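Local atomic coordinates of uncharacterized protein (Mycobacterium avium subsp. paratuberculosis, PDB entry 4R9Z), a protein that probably hydrolyses fatty acyl-CoA thioesters, using a double hot-dog fold built from two related halves. Residues R57-R68 against K101-V112. Sequence-based numbering, arbitrary orientation.
Sequences REPHSVHTYFLR and KILMEAMSSFKV
His63 and Tyr65 pair with Met107 and Glu105 through reciprocal backbone hydrogen bonds, and strands 61-66 and 101-111 run antiparallel, their axes at 176°. The straightest of these bonds, Tyr65 N to Glu105 O (2.8 Å), reaches 171° at the hydrogen. Between Pro59 and Ser61 the register shifts by one residue, a beta bulge at His60: His60 N donates to Ser109 O, and Ser109 N to Ser61 O, and only weak bonds join Glu58 to Lys111. At the other end Leu103 O accepts from both Leu67 N and Arg68 N.

One side-chain hydrogen bond spans the strands at the bulge. With chi1 at 64°, CG of His60 sits between its backbone N and carbonyl carbon, and the ring swings across to Ser109, where NE2 lies 2.7 Å from OG. Ser109 OG is also hydrogen-bonded to NH2 of Arg220 of the second subunit.

Apolar contacts line the face that carries Pro59, Val62, Thr64 and Phe66. The pyrrolidine of Pro59 rests obliquely against the Phe110 ring, CB 3.6 Å from CE2, while Met104, bent at chi2 and chi3, brings SD to 3.6 Å from CG2 of Thr64. Helix 39-52 covers Met104, Ser108 and Phe110 on this side. At the exposed end, the Lys101 aliphatic chain crosses the Arg68 guanidinium, CD over one face.

The opposite face, with Ser61, His63 and Tyr65, meets the second subunit, where Ser61 OG bonds to Tyr65 OH of that chain. Both strands belong to the curved antiparallel sheet that wraps round helix 39-52, as in the hot-dog fold; strand 58-66 continues the pairing to strand 218-226 of the C-terminal unit, as expected of a double hot-dog thioesterase.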
ATOM      1  N   ARG B  57       0.076 -14.370 -16.014  1.00 51.44           N
ATOM      2  CA  ARG B  57       0.081 -12.945 -15.733  1.00 35.54           C
ATOM      3  C   ARG B  57       0.992 -12.670 -14.546  1.00 43.18           C
ATOM      4  O   ARG B  57       1.081 -13.478 -13.622  1.00 41.62           O
ATOM      5  CB  ARG B  57      -1.340 -12.450 -15.463  1.00 32.57           C
ATOM      6  CG  ARG B  57      -2.207 -12.390 -16.708  1.00 34.53           C
ATOM      7  CD  ARG B  57      -3.602 -11.856 -16.416  1.00 26.92           C
ATOM      8  NE  ARG B  57      -4.439 -11.866 -17.614  1.00 38.94           N
ATOM      9  CZ  ARG B  57      -5.662 -11.344 -17.687  1.00 41.20           C
ATOM     10  NH1 ARG B  57      -6.210 -10.773 -16.624  1.00 46.38           N
ATOM     11  NH2 ARG B  57      -6.341 -11.397 -18.824  1.00 43.56           N
ATOM     12  N   GLU B  58       1.689 -11.540 -14.584  1.00 44.34           N
ATOM     13  CA  GLU B  58       2.626 -11.193 -13.521  1.00 38.49           C
ATOM     14  C   GLU B  58       2.049 -10.139 -12.575  1.00 36.71           C
ATOM     15  O   GLU B  58       1.276  -9.271 -12.991  1.00 29.26           O
ATOM     16  CB  GLU B  58       3.942 -10.699 -14.121  1.00 44.34           C
ATOM     17  CG  GLU B  58       4.781 -11.801 -14.742  1.00 47.40           C
ATOM     18  CD  GLU B  58       5.859 -11.258 -15.654  1.00 53.24           C
ATOM     19  OE1 GLU B  58       6.721 -10.496 -15.169  1.00 59.12           O
ATOM     20  OE2 GLU B  58       5.837 -11.586 -16.856  1.00 58.10           O
ATOM     21  N   PRO B  59       2.427 -10.210 -11.290  1.00 30.52           N
ATOM     22  CA  PRO B  59       1.935  -9.231 -10.319  1.00 26.86           C
ATOM     23  C   PRO B  59       2.626  -7.888 -10.478  1.00 30.44           C
ATOM     24  O   PRO B  59       3.853  -7.826 -10.584  1.00 29.72           O
ATOM     25  CB  PRO B  59       2.282  -9.865  -8.970  1.00 25.45           C
ATOM     26  CG  PRO B  59       3.429 -10.753  -9.259  1.00 32.33           C
ATOM     27  CD  PRO B  59       3.253 -11.254 -10.659  1.00 28.78           C
ATOM     28  N   HIS B  60       1.843  -6.817 -10.509  1.00 28.52           N
ATOM     29  CA  HIS B  60       2.434  -5.497 -10.585  1.00 25.33           C
ATOM     30  C   HIS B  60       2.284  -4.768  -9.245  1.00 30.68           C
ATOM     31  O   HIS B  60       2.941  -3.752  -9.014  1.00 32.98           O
ATOM     32  CB  HIS B  60       1.820  -4.700 -11.734  1.00 17.30           C
ATOM     33  CG  HIS B  60       0.361  -4.411 -11.567  1.00 28.62           C
ATOM     34  ND1 HIS B  60      -0.103  -3.346 -10.831  1.00 26.67           N
ATOM     35  CD2 HIS B  60      -0.732  -5.051 -12.045  1.00 30.51           C
ATOM     36  CE1 HIS B  60      -1.426  -3.334 -10.867  1.00 24.75           C
ATOM     37  NE2 HIS B  60      -1.831  -4.353 -11.595  1.00 26.31           N
ATOM     38  N   SER B  61       1.430  -5.291  -8.365  1.00 23.41           N
ATOM     39  CA  SER B  61       1.336  -4.773  -7.001  1.00 20.65           C
ATOM     40  C   SER B  61       0.668  -5.767  -6.063  1.00 20.62           C
ATOM     41  O   SER B  61      -0.060  -6.657  -6.495  1.00 28.88           O
ATOM     42  CB  SER B  61       0.586  -3.433  -6.967  1.00 17.20           C
ATOM     43  OG  SER B  61      -0.753  -3.561  -7.397  1.00 25.55           O
ATOM     44  N   VAL B  62       0.905  -5.591  -4.768  1.00 20.33           N
ATOM     45  CA  VAL B  62       0.346  -6.471  -3.752  1.00 22.53           C
ATOM     46  C   VAL B  62       0.316  -5.761  -2.395  1.00 23.63           C
ATOM     47  O   VAL B  62       1.266  -5.080  -2.007  1.00 28.99           O
ATOM     48  CB  VAL B  62       1.150  -7.805  -3.642  1.00 25.37           C
ATOM     49  CG1 VAL B  62       2.626  -7.538  -3.395  1.00 19.29           C
ATOM     50  CG2 VAL B  62       0.581  -8.701  -2.547  1.00 21.12           C
ATOM     51  N   HIS B  63      -0.791  -5.916  -1.681  1.00 21.92           N
ATOM     52  CA  HIS B  63      -0.954  -5.299  -0.376  1.00 18.87           C
ATOM     53  C   HIS B  63      -1.289  -6.372   0.639  1.00 23.92           C
ATOM     54  O   HIS B  63      -2.262  -7.098   0.474  1.00 31.07           O
ATOM     55  CB  HIS B  63      -2.045  -4.233  -0.428  1.00 19.42           C
ATOM     56  CG  HIS B  63      -1.792  -3.173  -1.453  1.00 23.13           C
ATOM     57  ND1 HIS B  63      -1.047  -2.046  -1.189  1.00 20.21           N
ATOM     58  CD2 HIS B  63      -2.167  -3.081  -2.751  1.00 27.52           C
ATOM     59  CE1 HIS B  63      -0.981  -1.298  -2.276  1.00 23.59           C
ATOM     60  NE2 HIS B  63      -1.653  -1.904  -3.238  1.00 25.72           N
ATOM     61  N   THR B  64      -0.477  -6.474   1.685  1.00 20.48           N
ATOM     62  CA  THR B  64      -0.625  -7.554   2.648  1.00 18.70           C
ATOM     63  C   THR B  64      -0.777  -7.028   4.071  1.00 29.48           C
ATOM     64  O   THR B  64       0.023  -6.215   4.516  1.00 27.03           O
ATOM     65  CB  THR B  64       0.585  -8.502   2.593  1.00 21.18           C
ATOM     66  OG1 THR B  64       0.852  -8.875   1.233  1.00 29.67           O
ATOM     67  CG2 THR B  64       0.328  -9.740   3.418  1.00 25.11           C
ATOM     68  N   TYR B  65      -1.803  -7.495   4.779  1.00 24.99           N
ATOM     69  CA  TYR B  65      -1.953  -7.204   6.203  1.00 24.52           C
ATOM     70  C   TYR B  65      -1.549  -8.409   7.026  1.00 27.60           C
ATOM     71  O   TYR B  65      -2.034  -9.502   6.790  1.00 29.81           O
ATOM     72  CB  TYR B  65      -3.399  -6.820   6.553  1.00 21.32           C
ATOM     73  CG  TYR B  65      -3.661  -5.336   6.533  1.00 23.51           C
ATOM     74  CD1 TYR B  65      -3.042  -4.493   7.441  1.00 24.60           C
ATOM     75  CD2 TYR B  65      -4.520  -4.777   5.603  1.00 23.11           C
ATOM     76  CE1 TYR B  65      -3.270  -3.136   7.418  1.00 29.79           C
ATOM     77  CE2 TYR B  65      -4.755  -3.419   5.574  1.00 25.48           C
ATOM     78  CZ  TYR B  65      -4.130  -2.604   6.484  1.00 24.03           C
ATOM     79  OH  TYR B  65      -4.364  -1.252   6.456  1.00 21.37           O
ATOM     80  N   PHE B  66      -0.685  -8.208   8.012  1.00 22.83           N
ATOM     81  CA  PHE B  66      -0.347  -9.287   8.919  1.00 24.94           C
ATOM     82  C   PHE B  66      -1.167  -9.095  10.172  1.00 26.13           C
ATOM     83  O   PHE B  66      -0.999  -8.110  10.891  1.00 26.31           O
ATOM     84  CB  PHE B  66       1.144  -9.304   9.222  1.00 20.96           C
ATOM     85  CG  PHE B  66       1.992  -9.278   7.999  1.00 16.59           C
ATOM     86  CD1 PHE B  66       2.051 -10.383   7.163  1.00 23.62           C
ATOM     87  CD2 PHE B  66       2.720  -8.146   7.668  1.00 21.84           C
ATOM     88  CE1 PHE B  66       2.824 -10.364   6.017  1.00 20.78           C
ATOM     89  CE2 PHE B  66       3.502  -8.116   6.525  1.00 23.64           C
ATOM     90  CZ  PHE B  66       3.556  -9.230   5.697  1.00 24.72           C
ATOM     91  N   LEU B  67      -2.066 -10.038  10.423  1.00 25.75           N
ATOM     92  CA  LEU B  67      -3.116  -9.833  11.406  1.00 30.26           C
ATOM     93  C   LEU B  67      -2.846 -10.572  12.697  1.00 32.07           C
ATOM     94  O   LEU B  67      -3.047 -10.034  13.785  1.00 41.16           O
ATOM     95  CB  LEU B  67      -4.470 -10.274  10.843  1.00 29.33           C
ATOM     96  CG  LEU B  67      -4.926  -9.605   9.547  1.00 28.87           C
ATOM     97  CD1 LEU B  67      -6.253 -10.195   9.092  1.00 28.90           C
ATOM     98  CD2 LEU B  67      -5.031  -8.102   9.746  1.00 21.51           C
ATOM     99  N   ARG B  68      -2.407 -11.815  12.566  1.00 36.91           N
ATOM    100  CA  ARG B  68      -2.167 -12.658  13.723  1.00 36.88           C
ATOM    101  C   ARG B  68      -0.870 -13.443  13.552  1.00 32.44           C
ATOM    102  O   ARG B  68      -0.528 -13.851  12.440  1.00 32.57           O
ATOM    103  CB  ARG B  68      -3.358 -13.594  13.947  1.00 33.86           C
ATOM    104  CG  ARG B  68      -3.966 -13.463  15.328  1.00 48.11           C
ATOM    105  CD  ARG B  68      -5.477 -13.279  15.296  1.00 51.23           C
ATOM    106  NE  ARG B  68      -6.184 -14.457  15.802  1.00 61.41           N
ATOM    107  CZ  ARG B  68      -6.249 -14.800  17.086  1.00 59.33           C
ATOM    108  NH1 ARG B  68      -5.646 -14.060  18.007  1.00 55.53           N
ATOM    109  NH2 ARG B  68      -6.912 -15.892  17.451  1.00 51.82           N
ATOM    110  N   LYS B 101      -8.099 -19.548  12.612  1.00 53.05           N
ATOM    111  CA  LYS B 101      -7.375 -18.290  12.729  1.00 41.25           C
ATOM    112  C   LYS B 101      -6.903 -17.691  11.405  1.00 40.99           C
ATOM    113  O   LYS B 101      -6.234 -18.359  10.621  1.00 36.99           O
ATOM    114  CB  LYS B 101      -6.170 -18.505  13.645  1.00 50.97           C
ATOM    115  CG  LYS B 101      -5.640 -17.262  14.328  1.00 55.13           C
ATOM    116  CD  LYS B 101      -4.430 -17.610  15.184  1.00 60.96           C
ATOM    117  CE  LYS B 101      -4.791 -18.647  16.240  1.00 64.16           C
ATOM    118  NZ  LYS B 101      -3.583 -19.306  16.816  1.00 72.74           N
ATOM    119  N   ILE B 102      -7.260 -16.428  11.169  1.00 37.36           N
ATOM    120  CA  ILE B 102      -6.775 -15.677  10.011  1.00 34.92           C
ATOM    121  C   ILE B 102      -5.445 -15.002  10.353  1.00 34.11           C
ATOM    122  O   ILE B 102      -5.392 -14.148  11.230  1.00 34.93           O
ATOM    123  CB  ILE B 102      -7.784 -14.605   9.556  1.00 33.30           C
ATOM    124  CG1 ILE B 102      -9.092 -15.247   9.106  1.00 32.17           C
ATOM    125  CG2 ILE B 102      -7.213 -13.777   8.421  1.00 27.66           C
ATOM    126  CD1 ILE B 102     -10.183 -14.236   8.803  1.00 24.89           C
ATOM    127  N   LEU B 103      -4.377 -15.377   9.658  1.00 32.43           N
ATOM    128  CA  LEU B 103      -3.048 -14.863   9.971  1.00 30.72           C
ATOM    129  C   LEU B 103      -2.757 -13.603   9.174  1.00 35.49           C
ATOM    130  O   LEU B 103      -2.245 -12.616   9.705  1.00 36.51           O
ATOM    131  CB  LEU B 103      -1.971 -15.911   9.684  1.00 29.35           C
ATOM    132  CG  LEU B 103      -2.164 -17.301  10.282  1.00 30.88           C
ATOM    133  CD1 LEU B 103      -1.042 -18.217   9.829  1.00 27.93           C
ATOM    134  CD2 LEU B 103      -2.240 -17.230  11.797  1.00 31.10           C
ATOM    135  N   MET B 104      -3.073 -13.653   7.887  1.00 35.62           N
ATOM    136  CA  MET B 104      -2.900 -12.498   7.026  1.00 31.24           C
ATOM    137  C   MET B 104      -3.947 -12.481   5.926  1.00 26.76           C
ATOM    138  O   MET B 104      -4.530 -13.512   5.587  1.00 28.85           O
ATOM    139  CB  MET B 104      -1.490 -12.470   6.416  1.00 32.20           C
ATOM    140  CG  MET B 104      -1.116 -13.666   5.559  1.00 40.74           C
ATOM    141  SD  MET B 104      -0.390 -13.241   3.953  1.00 33.76           S
ATOM    142  CE  MET B 104      -1.861 -12.817   3.044  1.00 27.98           C
ATOM    143  N   GLU B 105      -4.212 -11.289   5.405  1.00 28.17           N
ATOM    144  CA  GLU B 105      -5.009 -11.142   4.198  1.00 27.63           C
ATOM    145  C   GLU B 105      -4.264 -10.247   3.226  1.00 22.09           C
ATOM    146  O   GLU B 105      -3.597  -9.300   3.641  1.00 25.42           O
ATOM    147  CB  GLU B 105      -6.394 -10.575   4.508  1.00 28.06           C
ATOM    148  CG  GLU B 105      -7.290 -10.538   3.290  1.00 34.41           C
ATOM    149  CD  GLU B 105      -8.743 -10.764   3.623  1.00 35.83           C
ATOM    150  OE1 GLU B 105      -9.114 -11.928   3.885  1.00 33.59           O
ATOM    151  OE2 GLU B 105      -9.510  -9.779   3.613  1.00 35.42           O
ATOM    152  N   ALA B 106      -4.370 -10.551   1.937  1.00 17.22           N
ATOM    153  CA  ALA B 106      -3.649  -9.794   0.919  1.00 19.76           C
ATOM    154  C   ALA B 106      -4.485  -9.538  -0.317  1.00 30.90           C
ATOM    155  O   ALA B 106      -5.353 -10.336  -0.672  1.00 31.64           O
ATOM    156  CB  ALA B 106      -2.384 -10.510   0.528  1.00 16.55           C
ATOM    157  N   MET B 107      -4.233  -8.407  -0.963  1.00 23.73           N
ATOM    158  CA  MET B 107      -4.777  -8.174  -2.289  1.00 21.81           C
ATOM    159  C   MET B 107      -3.633  -8.007  -3.268  1.00 19.56           C
ATOM    160  O   MET B 107      -2.575  -7.510  -2.909  1.00 24.11           O
ATOM    161  CB  MET B 107      -5.695  -6.957  -2.308  1.00 25.52           C
ATOM    162  CG  MET B 107      -6.904  -7.089  -1.406  1.00 25.19           C
ATOM    163  SD  MET B 107      -8.013  -5.686  -1.579  1.00 31.99           S
ATOM    164  CE  MET B 107      -6.967  -4.373  -0.979  1.00 24.50           C
ATOM    165  N   SER B 108      -3.836  -8.460  -4.496  1.00 22.40           N
ATOM    166  CA  SER B 108      -2.796  -8.382  -5.509  1.00 25.31           C
ATOM    167  C   SER B 108      -3.420  -8.132  -6.860  1.00 25.35           C
ATOM    168  O   SER B 108      -4.574  -8.475  -7.094  1.00 26.75           O
ATOM    169  CB  SER B 108      -1.963  -9.663  -5.548  1.00 28.08           C
ATOM    170  OG  SER B 108      -2.789 -10.804  -5.674  1.00 30.90           O
ATOM    171  N   SER B 109      -2.648  -7.524  -7.749  1.00 25.52           N
ATOM    172  CA  SER B 109      -3.150  -7.177  -9.062  1.00 23.31           C
ATOM    173  C   SER B 109      -2.147  -7.632 -10.116  1.00 24.92           C
ATOM    174  O   SER B 109      -0.941  -7.694  -9.859  1.00 25.74           O
ATOM    175  CB  SER B 109      -3.421  -5.677  -9.154  1.00 25.58           C
ATOM    176  OG  SER B 109      -4.063  -5.349 -10.374  1.00 28.32           O
ATOM    177  N   PHE B 110      -2.665  -7.992 -11.285  1.00 30.19           N
ATOM    178  CA  PHE B 110      -1.883  -8.635 -12.337  1.00 30.72           C
ATOM    179  C   PHE B 110      -2.258  -8.056 -13.697  1.00 29.98           C
ATOM    180  O   PHE B 110      -3.385  -7.598 -13.888  1.00 29.97           O
ATOM    181  CB  PHE B 110      -2.127 -10.147 -12.353  1.00 30.20           C
ATOM    182  CG  PHE B 110      -1.855 -10.824 -11.045  1.00 24.58           C
ATOM    183  CD1 PHE B 110      -2.816 -10.839 -10.047  1.00 24.32           C
ATOM    184  CD2 PHE B 110      -0.660 -11.480 -10.827  1.00 23.85           C
ATOM    185  CE1 PHE B 110      -2.574 -11.467  -8.839  1.00 23.25           C
ATOM    186  CE2 PHE B 110      -0.415 -12.111  -9.625  1.00 28.67           C
ATOM    187  CZ  PHE B 110      -1.375 -12.104  -8.630  1.00 24.48           C
ATOM    188  N   LYS B 111      -1.328  -8.075 -14.642  1.00 26.48           N
ATOM    189  CA  LYS B 111      -1.684  -7.780 -16.022  1.00 34.23           C
ATOM    190  C   LYS B 111      -0.778  -8.514 -16.999  1.00 41.66           C
ATOM    191  O   LYS B 111       0.239  -9.091 -16.609  1.00 41.96           O
ATOM    192  CB  LYS B 111      -1.636  -6.278 -16.294  1.00 34.57           C
ATOM    193  CG  LYS B 111      -0.283  -5.646 -16.079  1.00 44.34           C
ATOM    194  CD  LYS B 111      -0.294  -4.197 -16.538  1.00 38.43           C
ATOM    195  CE  LYS B 111      -0.646  -4.094 -18.011  1.00 49.25           C
ATOM    196  NZ  LYS B 111       0.015  -2.924 -18.649  1.00 53.09           N
ATOM    197  N   VAL B 112      -1.170  -8.509 -18.269  1.00 47.27           N
ATOM    198  CA  VAL B 112      -0.349  -9.091 -19.319  1.00 54.36           C
ATOM    199  C   VAL B 112       0.674  -8.040 -19.750  1.00 58.36           C
ATOM    200  O   VAL B 112       0.366  -6.849 -19.803  1.00 65.41           O
ATOM    201  CB  VAL B 112      -1.200  -9.560 -20.521  1.00 54.72           C
ATOM    202  CG1 VAL B 112      -2.072 -10.743 -20.122  1.00 52.21           C
ATOM    203  CG2 VAL B 112      -2.063  -8.424 -21.048  1.00 61.27           C
TER